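Local coordinates for protein LYND (Lyngbya aestuarii, PDB 4V1T) that probably uses ATP and magnesium, as in YcaO-type cyclodehydratases, to cyclise cysteine side chains of a precursor peptide into thiazolines, at residues Trp558-Leu563 with Phe740-Gly745. Residues are numbered along the deposited sequence; the frame is centred on the assembly and turned at random.
Sequences WWYNRL and FWSRFG
Tyr560 carries the whole helix side of this contact by itself: its one side chain reaches across to Phe740, Trp741, Ser742 and Phe744. Its hydroxyl ends the reach by donating a short hydrogen bond to the main-chain carbonyl of Phe740, with OH 2.6 Å from O. The donor stands well above the carbonyl plane, 48° out of it, and not on a lone pair; relative to the tyrosine ring, the oxygen lies at the edge, close to its plane. The same hydroxyl sits against the next peptide, 3.1 Å from Trp741 C.

Further back along the ring comes Phe744. It presents the CE1–CZ edge to the tyrosine face in an offset edge-to-face (T-shaped) pair, with planes at 70° and centroids 5.3 Å apart. The touch falls near the rim, where Phe744 CE1 is 3.4 Å from Tyr560 CD1. On the tyrosine, CG lies anti to its carbonyl carbon (chi1 -69°), which sends the ring out from the helix toward the loop. Ser742 OG lies 3.6 Å from Tyr560 CE1 and is hydrogen-bonded to Asp479. Ser742 is also the centre of an inverse gamma turn, in which Arg743 N bonds to Trp741 O.

A phenylalanine in place of Tyr560 would probably keep much of the ring packing but leave the Phe740 carbonyl without its hydroxyl donor.

Just past the tyrosine, a Schellman motif with Arg562 at positive phi closes helix 538-561. The contact thus joins the C-terminal end of that helix, in the YcaO cyclodehydratase part of the chain, to the irregular loop between strand 728-733 and helix 748-755, whose Leu749 touches both Tyr560 and Phe744.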
ATOM      1  N   TRP B 558      29.309 -28.672   9.915  1.00 45.69           N
ATOM      2  CA  TRP B 558      29.308 -29.250   8.579  1.00 39.27           C
ATOM      3  C   TRP B 558      30.377 -28.636   7.689  1.00 52.29           C
ATOM      4  O   TRP B 558      31.165 -29.353   7.062  1.00 41.15           O
ATOM      5  CB  TRP B 558      27.930 -29.073   7.940  1.00 45.70           C
ATOM      6  CG  TRP B 558      27.923 -29.150   6.439  1.00 38.34           C
ATOM      7  CD1 TRP B 558      28.232 -30.231   5.665  1.00 41.08           C
ATOM      8  CD2 TRP B 558      27.561 -28.096   5.535  1.00 39.40           C
ATOM      9  NE1 TRP B 558      28.101 -29.909   4.329  1.00 47.96           N
ATOM     10  CE2 TRP B 558      27.681 -28.609   4.227  1.00 44.85           C
ATOM     11  CE3 TRP B 558      27.142 -26.773   5.708  1.00 43.40           C
ATOM     12  CZ2 TRP B 558      27.408 -27.837   3.099  1.00 47.52           C
ATOM     13  CZ3 TRP B 558      26.870 -26.010   4.589  1.00 43.95           C
ATOM     14  CH2 TRP B 558      27.004 -26.544   3.300  1.00 54.43           C
ATOM     15  N   TRP B 559      30.409 -27.310   7.650  1.00 55.77           N
ATOM     16  CA  TRP B 559      31.264 -26.588   6.717  1.00 51.74           C
ATOM     17  C   TRP B 559      32.758 -26.758   6.987  1.00 48.19           C
ATOM     18  O   TRP B 559      33.539 -27.017   6.073  1.00 40.38           O
ATOM     19  CB  TRP B 559      30.917 -25.100   6.748  1.00 46.42           C
ATOM     20  CG  TRP B 559      31.725 -24.291   5.797  1.00 36.77           C
ATOM     21  CD1 TRP B 559      32.898 -23.643   6.064  1.00 40.48           C
ATOM     22  CD2 TRP B 559      31.436 -24.043   4.423  1.00 40.76           C
ATOM     23  NE1 TRP B 559      33.351 -23.002   4.942  1.00 50.54           N
ATOM     24  CE2 TRP B 559      32.471 -23.233   3.919  1.00 52.68           C
ATOM     25  CE3 TRP B 559      30.395 -24.420   3.567  1.00 46.80           C
ATOM     26  CZ2 TRP B 559      32.501 -22.803   2.599  1.00 49.28           C
ATOM     27  CZ3 TRP B 559      30.427 -23.994   2.257  1.00 48.50           C
ATOM     28  CH2 TRP B 559      31.474 -23.194   1.783  1.00 45.42           C
ATOM     29  N   TYR B 560      33.160 -26.595   8.239  1.00 45.06           N
ATOM     30  CA  TYR B 560      34.578 -26.537   8.567  1.00 46.26           C
ATOM     31  C   TYR B 560      35.191 -27.915   8.772  1.00 40.23           C
ATOM     32  O   TYR B 560      36.396 -28.090   8.585  1.00 50.76           O
ATOM     33  CB  TYR B 560      34.796 -25.645   9.791  1.00 46.37           C
ATOM     34  CG  TYR B 560      34.510 -24.204   9.470  1.00 42.75           C
ATOM     35  CD1 TYR B 560      35.409 -23.438   8.719  1.00 38.27           C
ATOM     36  CD2 TYR B 560      33.310 -23.613   9.858  1.00 44.53           C
ATOM     37  CE1 TYR B 560      35.124 -22.124   8.395  1.00 52.06           C
ATOM     38  CE2 TYR B 560      33.024 -22.306   9.543  1.00 42.68           C
ATOM     39  CZ  TYR B 560      33.927 -21.565   8.811  1.00 49.48           C
ATOM     40  OH  TYR B 560      33.616 -20.264   8.501  1.00 44.34           O
ATOM     41  N   ASN B 561      34.373 -28.896   9.139  1.00 50.93           N
ATOM     42  CA  ASN B 561      34.821 -30.286   9.126  1.00 51.28           C
ATOM     43  C   ASN B 561      34.635 -30.889   7.733  1.00 51.69           C
ATOM     44  O   ASN B 561      35.077 -31.997   7.479  1.00 41.96           O
ATOM     45  CB  ASN B 561      34.072 -31.116  10.163  1.00 54.18           C
ATOM     46  CG  ASN B 561      34.359 -30.674  11.586  1.00 52.92           C
ATOM     47  OD1 ASN B 561      35.398 -31.012  12.157  1.00 50.66           O
ATOM     48  ND2 ASN B 561      33.433 -29.928  12.170  1.00 55.56           N
ATOM     49  N   ARG B 562      33.984 -30.143   6.842  1.00 45.67           N
ATOM     50  CA  ARG B 562      33.700 -30.591   5.484  1.00 50.11           C
ATOM     51  C   ARG B 562      33.065 -31.975   5.498  1.00 53.18           C
ATOM     52  O   ARG B 562      33.532 -32.910   4.851  1.00 55.75           O
ATOM     53  CB  ARG B 562      34.968 -30.566   4.630  1.00 48.97           C
ATOM     54  CG  ARG B 562      35.439 -29.150   4.320  1.00 43.44           C
ATOM     55  CD  ARG B 562      36.688 -29.141   3.457  1.00 41.84           C
ATOM     56  NE  ARG B 562      37.909 -29.284   4.246  1.00 52.38           N
ATOM     57  CZ  ARG B 562      39.137 -29.154   3.752  1.00 57.67           C
ATOM     58  NH1 ARG B 562      39.307 -28.873   2.470  1.00 62.18           N
ATOM     59  NH2 ARG B 562      40.197 -29.287   4.542  1.00 58.10           N
ATOM     60  N   LEU B 563      31.985 -32.088   6.255  1.00 50.43           N
ATOM     61  CA  LEU B 563      31.305 -33.353   6.439  1.00 43.20           C
ATOM     62  C   LEU B 563      30.440 -33.696   5.246  1.00 43.89           C
ATOM     63  O   LEU B 563      29.890 -32.809   4.602  1.00 44.77           O
ATOM     64  CB  LEU B 563      30.445 -33.308   7.705  1.00 49.26           C
ATOM     65  CG  LEU B 563      31.204 -33.035   9.008  1.00 49.26           C
ATOM     66  CD1 LEU B 563      30.239 -32.789  10.155  1.00 53.00           C
ATOM     67  CD2 LEU B 563      32.136 -34.186   9.337  1.00 49.64           C
ATOM     68  N   PHE B 740      29.173 -19.651  12.102  1.00 47.32           N
ATOM     69  CA  PHE B 740      29.682 -20.246  10.866  1.00 38.93           C
ATOM     70  C   PHE B 740      30.798 -19.416  10.233  1.00 37.14           C
ATOM     71  O   PHE B 740      31.136 -19.598   9.063  1.00 60.03           O
ATOM     72  CB  PHE B 740      28.548 -20.488   9.854  1.00 45.10           C
ATOM     73  CG  PHE B 740      27.812 -19.242   9.404  1.00 48.71           C
ATOM     74  CD1 PHE B 740      28.457 -18.238   8.698  1.00 72.24           C
ATOM     75  CD2 PHE B 740      26.450 -19.130   9.601  1.00 66.26           C
ATOM     76  CE1 PHE B 740      27.767 -17.123   8.256  1.00 81.30           C
ATOM     77  CE2 PHE B 740      25.753 -18.015   9.154  1.00 65.46           C
ATOM     78  CZ  PHE B 740      26.411 -17.011   8.489  1.00 56.50           C
ATOM     79  N   TRP B 741      31.378 -18.520  11.022  1.00 45.88           N
ATOM     80  CA  TRP B 741      32.569 -17.781  10.620  1.00 43.31           C
ATOM     81  C   TRP B 741      33.809 -18.571  11.036  1.00 45.22           C
ATOM     82  O   TRP B 741      33.709 -19.519  11.817  1.00 41.82           O
ATOM     83  CB  TRP B 741      32.566 -16.384  11.256  1.00 45.55           C
ATOM     84  CG  TRP B 741      31.447 -15.495  10.769  1.00 53.24           C
ATOM     85  CD1 TRP B 741      30.624 -15.718   9.702  1.00 54.40           C
ATOM     86  CD2 TRP B 741      31.049 -14.239  11.326  1.00 51.39           C
ATOM     87  NE1 TRP B 741      29.731 -14.675   9.561  1.00 41.68           N
ATOM     88  CE2 TRP B 741      29.973 -13.757  10.548  1.00 53.25           C
ATOM     89  CE3 TRP B 741      31.497 -13.472  12.408  1.00 52.07           C
ATOM     90  CZ2 TRP B 741      29.337 -12.548  10.824  1.00 44.02           C
ATOM     91  CZ3 TRP B 741      30.861 -12.270  12.679  1.00 46.86           C
ATOM     92  CH2 TRP B 741      29.798 -11.820  11.889  1.00 41.98           C
ATOM     93  N   SER B 742      34.969 -18.191  10.505  1.00 43.85           N
ATOM     94  CA  SER B 742      36.205 -18.938  10.731  1.00 49.31           C
ATOM     95  C   SER B 742      36.784 -18.722  12.135  1.00 49.68           C
ATOM     96  O   SER B 742      37.794 -18.034  12.306  1.00 52.11           O
ATOM     97  CB  SER B 742      37.248 -18.557   9.678  1.00 46.53           C
ATOM     98  OG  SER B 742      36.803 -18.893   8.366  1.00 48.51           O
ATOM     99  N   ARG B 743      36.142 -19.329  13.130  1.00 50.45           N
ATOM    100  CA  ARG B 743      36.592 -19.240  14.525  1.00 49.90           C
ATOM    101  C   ARG B 743      36.895 -20.644  15.039  1.00 51.94           C
ATOM    102  O   ARG B 743      35.986 -21.430  15.275  1.00 41.34           O
ATOM    103  CB  ARG B 743      35.537 -18.545  15.388  1.00 47.13           C
ATOM    104  CG  ARG B 743      35.161 -17.162  14.852  1.00 44.56           C
ATOM    105  CD  ARG B 743      34.145 -16.472  15.721  1.00 53.84           C
ATOM    106  NE  ARG B 743      33.921 -15.080  15.345  1.00 52.95           N
ATOM    107  CZ  ARG B 743      33.065 -14.276  15.968  1.00 50.68           C
ATOM    108  NH1 ARG B 743      32.336 -14.726  16.983  1.00 61.88           N
ATOM    109  NH2 ARG B 743      32.925 -13.020  15.574  1.00 55.16           N
ATOM    110  N   PHE B 744      38.180 -20.946  15.206  1.00 41.59           N
ATOM    111  CA  PHE B 744      38.631 -22.322  15.384  1.00 52.07           C
ATOM    112  C   PHE B 744      39.166 -22.628  16.775  1.00 47.88           C
ATOM    113  O   PHE B 744      40.041 -23.487  16.933  1.00 47.01           O
ATOM    114  CB  PHE B 744      39.710 -22.648  14.344  1.00 49.87           C
ATOM    115  CG  PHE B 744      39.261 -22.453  12.926  1.00 48.08           C
ATOM    116  CD1 PHE B 744      37.957 -22.750  12.552  1.00 51.77           C
ATOM    117  CD2 PHE B 744      40.142 -21.994  11.960  1.00 60.60           C
ATOM    118  CE1 PHE B 744      37.531 -22.572  11.252  1.00 44.13           C
ATOM    119  CE2 PHE B 744      39.725 -21.820  10.650  1.00 63.15           C
ATOM    120  CZ  PHE B 744      38.423 -22.111  10.292  1.00 53.37           C
ATOM    121  N   GLY B 745      38.637 -21.948  17.784  1.00 50.89           N
ATOM    122  CA  GLY B 745      38.964 -22.276  19.168  1.00 45.84           C
ATOM    123  C   GLY B 745      38.414 -23.645  19.536  1.00 45.82           C
ATOM    124  O   GLY B 745      37.491 -24.143  18.893  1.00 44.58           O
TER